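PDB 3QP9: type I polyketide synthase PikAII from Streptomyces venezuelae, which probably epimerises the alpha-substituent of a carrier-bound beta-keto polyketide intermediate, as a ketoreductase-fold domain that is thought to have lost reductase activity. Local coordinates for residues Gly47-Ser61 against Leu71-Pro85. Sequence-based numbering, arbitrary orientation.
Sequences GLSGRWLVVVPEDRS and LSGAGADPVQLDVSP
Trp-52 and Val-54 of strand 51-57 exchange backbone hydrogen bonds with Asp-77, Val-79 and Leu-81 of strand 77-83, and the pairing illustrates how parallel neighbours are knit together. The strand axes run 4.6 Å apart at an angle of 27°. Every second residue from Gly-50 to Glu-58 faces the partner strand with its N-H, its C=O or both, from Gly-50 O, which accepts Asp-77 N at 2.7 Å, to Glu-58 N, which reaches Val-83 O. Before the strands, Leu-48 N bonds to Ala-74 O just ahead of Gly-75, which with its positive phi forms a Schellman motif following helix 65-73.

On one face of the pair, Leu-71 reaches back from the helix and divides its methyls: CD1 presses tightly on Val-54 CG2 at 3.5 Å, while CD2 meets Leu-48 CD2 at 3.7 Å. Ala-76 CB touches both Leu-48 CD2 and Trp-52 CD1. Farther along the same face, Val-56 CG2 packs against Gln-80 CG at 3.7 Å. On the other face, Leu-53 CD1 meets Leu-81 CD1 at 3.6 Å, and Arg-51, its chain bent at chi2 and chi3 so that NE comes beside Asp-77, lies alongside that residue in a salt bridge, NE to OD2 3.3 Å, with guanidinium and carboxylate planes 77° apart. Past the strand ends, Ser-84 OG donates to Glu-58 OE1 at 2.8 Å, on the syn side but tilted out of the carboxylate plane.

The two strands and helix 65-73 form a right-handed beta-alpha-beta unit of a Rossmann-like fold. Strand 77-83 is outermost; strand 51-57 bonds onward through Leu-53 and Val-55 to strand 109-112. Helix 89-102 packs on Leu-53 and Leu-81, whereas Leu-212 of helix 202-212 touches Leu-48, Trp-52 and Leu-71.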
# COMPACT_ATOMS: atom_id res chain seq x y z
N GLY A 47 -29.11 -12.34 2.11
CA GLY A 47 -28.54 -13.43 1.33
C GLY A 47 -28.10 -12.98 -0.04
O GLY A 47 -28.29 -11.80 -0.42
N LEU A 48 -27.57 -13.92 -0.83
CA LEU A 48 -27.09 -13.64 -2.18
C LEU A 48 -28.07 -14.15 -3.20
O LEU A 48 -28.69 -15.18 -2.95
CB LEU A 48 -25.76 -14.37 -2.36
CG LEU A 48 -24.52 -13.66 -2.89
CD1 LEU A 48 -24.38 -12.29 -2.30
CD2 LEU A 48 -23.25 -14.54 -2.74
N SER A 49 -28.22 -13.44 -4.34
CA SER A 49 -29.00 -13.94 -5.46
C SER A 49 -28.43 -13.55 -6.81
O SER A 49 -27.54 -12.69 -6.92
CB SER A 49 -30.47 -13.46 -5.37
OG SER A 49 -30.55 -12.04 -5.22
N GLY A 50 -28.96 -14.20 -7.85
CA GLY A 50 -28.62 -13.89 -9.23
C GLY A 50 -27.28 -14.42 -9.73
O GLY A 50 -26.61 -15.22 -9.06
N ARG A 51 -26.86 -13.92 -10.88
CA ARG A 51 -25.66 -14.40 -11.53
C ARG A 51 -24.46 -13.65 -10.94
O ARG A 51 -24.45 -12.40 -10.99
CB ARG A 51 -25.74 -14.18 -13.05
CG ARG A 51 -24.50 -14.66 -13.85
CD ARG A 51 -24.50 -16.14 -14.20
NE ARG A 51 -25.85 -16.64 -14.53
CZ ARG A 51 -26.28 -17.01 -15.74
NH1 ARG A 51 -25.50 -16.96 -16.82
NH2 ARG A 51 -27.53 -17.45 -15.87
N TRP A 52 -23.47 -14.42 -10.43
CA TRP A 52 -22.15 -13.91 -10.01
C TRP A 52 -21.06 -14.42 -10.97
O TRP A 52 -20.92 -15.63 -11.19
CB TRP A 52 -21.83 -14.26 -8.53
CG TRP A 52 -22.45 -13.23 -7.59
CD1 TRP A 52 -23.78 -13.15 -7.25
CD2 TRP A 52 -21.81 -12.09 -6.95
NE1 TRP A 52 -24.00 -12.08 -6.42
CE2 TRP A 52 -22.81 -11.40 -6.24
CE3 TRP A 52 -20.49 -11.63 -6.87
CZ2 TRP A 52 -22.54 -10.25 -5.48
CZ3 TRP A 52 -20.23 -10.44 -6.14
CH2 TRP A 52 -21.25 -9.79 -5.46
N LEU A 53 -20.30 -13.53 -11.56
CA LEU A 53 -19.17 -14.00 -12.34
C LEU A 53 -17.98 -14.12 -11.41
O LEU A 53 -17.69 -13.17 -10.65
CB LEU A 53 -18.82 -13.02 -13.47
CG LEU A 53 -19.91 -12.70 -14.50
CD1 LEU A 53 -19.32 -11.90 -15.60
CD2 LEU A 53 -20.64 -13.97 -15.03
N VAL A 54 -17.31 -15.25 -11.46
CA VAL A 54 -16.11 -15.45 -10.67
C VAL A 54 -14.95 -15.50 -11.61
O VAL A 54 -14.86 -16.39 -12.43
CB VAL A 54 -16.21 -16.67 -9.74
CG1 VAL A 54 -14.92 -16.85 -8.87
CG2 VAL A 54 -17.48 -16.54 -8.93
N VAL A 55 -14.13 -14.48 -11.56
CA VAL A 55 -12.95 -14.44 -12.36
C VAL A 55 -11.74 -15.05 -11.72
O VAL A 55 -11.19 -14.44 -10.84
CB VAL A 55 -12.62 -13.04 -12.74
CG1 VAL A 55 -11.61 -13.03 -13.88
CG2 VAL A 55 -13.89 -12.32 -13.13
N VAL A 56 -11.29 -16.20 -12.24
CA VAL A 56 -10.22 -17.01 -11.70
C VAL A 56 -9.03 -17.00 -12.67
O VAL A 56 -9.21 -17.05 -13.90
CB VAL A 56 -10.77 -18.43 -11.52
CG1 VAL A 56 -9.82 -19.35 -10.80
CG2 VAL A 56 -12.09 -18.33 -10.77
N PRO A 57 -7.79 -16.92 -12.15
CA PRO A 57 -6.67 -17.07 -13.08
C PRO A 57 -6.63 -18.52 -13.59
O PRO A 57 -6.90 -19.46 -12.83
CB PRO A 57 -5.44 -16.69 -12.25
CG PRO A 57 -5.97 -15.96 -11.08
CD PRO A 57 -7.35 -16.51 -10.81
N GLU A 58 -6.37 -18.67 -14.90
CA GLU A 58 -6.47 -19.94 -15.67
C GLU A 58 -5.97 -21.23 -15.03
O GLU A 58 -6.73 -22.17 -14.85
CB GLU A 58 -5.76 -19.79 -17.02
CG GLU A 58 -6.36 -20.67 -18.12
CD GLU A 58 -6.05 -20.14 -19.49
OE1 GLU A 58 -5.16 -19.26 -19.58
OE2 GLU A 58 -6.68 -20.60 -20.47
N ASP A 59 -4.68 -21.27 -14.70
CA ASP A 59 -4.07 -22.50 -14.18
C ASP A 59 -4.40 -22.70 -12.69
O ASP A 59 -3.83 -23.57 -12.01
CB ASP A 59 -2.56 -22.55 -14.49
CG ASP A 59 -1.81 -21.28 -14.07
OD1 ASP A 59 -2.36 -20.16 -14.24
OD2 ASP A 59 -0.66 -21.43 -13.57
N ARG A 60 -5.37 -21.92 -12.20
CA ARG A 60 -5.78 -21.97 -10.79
C ARG A 60 -7.24 -22.41 -10.53
O ARG A 60 -7.82 -22.04 -9.50
CB ARG A 60 -5.52 -20.61 -10.15
CG ARG A 60 -4.11 -20.03 -10.43
CD ARG A 60 -3.05 -20.73 -9.58
NE ARG A 60 -2.31 -19.79 -8.73
CZ ARG A 60 -2.64 -19.49 -7.47
NH1 ARG A 60 -3.71 -20.03 -6.90
NH2 ARG A 60 -1.90 -18.65 -6.78
N SER A 61 -7.79 -23.22 -11.44
CA SER A 61 -9.19 -23.68 -11.44
C SER A 61 -9.60 -24.55 -10.27
O SER A 61 -10.71 -24.40 -9.74
CB SER A 61 -9.50 -24.46 -12.72
OG SER A 61 -10.34 -23.70 -13.57
N LEU A 71 -20.70 -19.48 -2.69
CA LEU A 71 -21.62 -18.57 -3.34
C LEU A 71 -22.97 -19.28 -3.64
O LEU A 71 -24.06 -18.74 -3.38
CB LEU A 71 -21.03 -18.05 -4.66
CG LEU A 71 -19.77 -17.17 -4.66
CD1 LEU A 71 -19.24 -17.09 -6.00
CD2 LEU A 71 -20.14 -15.81 -4.27
N SER A 72 -22.87 -20.49 -4.20
CA SER A 72 -24.05 -21.31 -4.47
C SER A 72 -24.80 -21.50 -3.17
O SER A 72 -25.99 -21.15 -3.08
CB SER A 72 -23.65 -22.68 -5.08
OG SER A 72 -23.19 -22.56 -6.43
N GLY A 73 -24.09 -22.02 -2.14
CA GLY A 73 -24.68 -22.28 -0.84
C GLY A 73 -25.24 -21.01 -0.28
O GLY A 73 -26.25 -21.06 0.39
N ALA A 74 -24.62 -19.86 -0.57
CA ALA A 74 -25.19 -18.55 -0.19
C ALA A 74 -26.42 -18.13 -0.99
O ALA A 74 -27.09 -17.16 -0.64
CB ALA A 74 -24.12 -17.45 -0.24
N GLY A 75 -26.71 -18.86 -2.07
CA GLY A 75 -27.92 -18.61 -2.86
C GLY A 75 -27.71 -17.77 -4.10
O GLY A 75 -28.67 -17.26 -4.65
N ALA A 76 -26.46 -17.65 -4.55
CA ALA A 76 -26.13 -17.03 -5.85
C ALA A 76 -26.19 -18.12 -6.92
O ALA A 76 -26.23 -19.28 -6.59
CB ALA A 76 -24.73 -16.46 -5.82
N ASP A 77 -26.17 -17.73 -8.20
CA ASP A 77 -25.87 -18.67 -9.32
C ASP A 77 -24.46 -18.33 -9.86
O ASP A 77 -24.33 -17.46 -10.70
CB ASP A 77 -26.96 -18.61 -10.42
CG ASP A 77 -26.65 -19.51 -11.66
OD1 ASP A 77 -26.00 -20.59 -11.51
OD2 ASP A 77 -27.06 -19.13 -12.80
N PRO A 78 -23.40 -18.98 -9.34
CA PRO A 78 -22.02 -18.59 -9.74
C PRO A 78 -21.55 -19.14 -11.09
O PRO A 78 -21.66 -20.34 -11.37
CB PRO A 78 -21.13 -19.16 -8.63
CG PRO A 78 -21.99 -20.10 -7.87
CD PRO A 78 -23.40 -20.08 -8.36
N VAL A 79 -20.98 -18.27 -11.91
CA VAL A 79 -20.33 -18.71 -13.15
C VAL A 79 -18.82 -18.44 -13.12
O VAL A 79 -18.38 -17.27 -13.07
CB VAL A 79 -20.98 -18.01 -14.41
CG1 VAL A 79 -20.28 -18.45 -15.72
CG2 VAL A 79 -22.47 -18.31 -14.48
N GLN A 80 -18.02 -19.49 -13.19
CA GLN A 80 -16.58 -19.30 -13.33
C GLN A 80 -16.11 -18.89 -14.70
O GLN A 80 -16.56 -19.41 -15.74
CB GLN A 80 -15.83 -20.55 -12.92
CG GLN A 80 -14.34 -20.41 -12.91
CD GLN A 80 -13.67 -21.55 -12.16
OE1 GLN A 80 -14.30 -22.20 -11.32
NE2 GLN A 80 -12.40 -21.81 -12.47
N LEU A 81 -15.19 -17.94 -14.70
CA LEU A 81 -14.64 -17.40 -15.93
C LEU A 81 -13.13 -17.46 -15.77
O LEU A 81 -12.52 -16.57 -15.14
CB LEU A 81 -15.09 -15.97 -16.13
CG LEU A 81 -16.60 -15.78 -16.22
CD1 LEU A 81 -16.88 -14.34 -16.47
CD2 LEU A 81 -17.17 -16.64 -17.37
N ASP A 82 -12.54 -18.53 -16.29
CA ASP A 82 -11.11 -18.72 -16.23
C ASP A 82 -10.47 -17.80 -17.24
O ASP A 82 -10.77 -17.89 -18.42
CB ASP A 82 -10.72 -20.16 -16.53
CG ASP A 82 -11.69 -21.17 -15.93
OD1 ASP A 82 -11.66 -21.35 -14.69
OD2 ASP A 82 -12.46 -21.78 -16.73
N VAL A 83 -9.55 -16.94 -16.80
CA VAL A 83 -8.77 -16.11 -17.73
C VAL A 83 -7.22 -16.33 -17.67
O VAL A 83 -6.69 -16.82 -16.65
CB VAL A 83 -9.18 -14.64 -17.58
CG1 VAL A 83 -8.63 -14.06 -16.27
CG2 VAL A 83 -8.75 -13.82 -18.81
N SER A 84 -6.53 -16.00 -18.77
CA SER A 84 -5.06 -15.96 -18.82
C SER A 84 -4.63 -14.65 -18.18
O SER A 84 -4.93 -13.58 -18.73
CB SER A 84 -4.51 -16.00 -20.26
OG SER A 84 -5.21 -16.91 -21.10
N PRO A 85 -3.96 -14.70 -17.01
CA PRO A 85 -3.56 -13.41 -16.44
C PRO A 85 -2.68 -12.54 -17.36
O PRO A 85 -2.69 -11.31 -17.23
CB PRO A 85 -2.83 -13.82 -15.16
CG PRO A 85 -3.55 -15.05 -14.73
CD PRO A 85 -3.70 -15.80 -16.04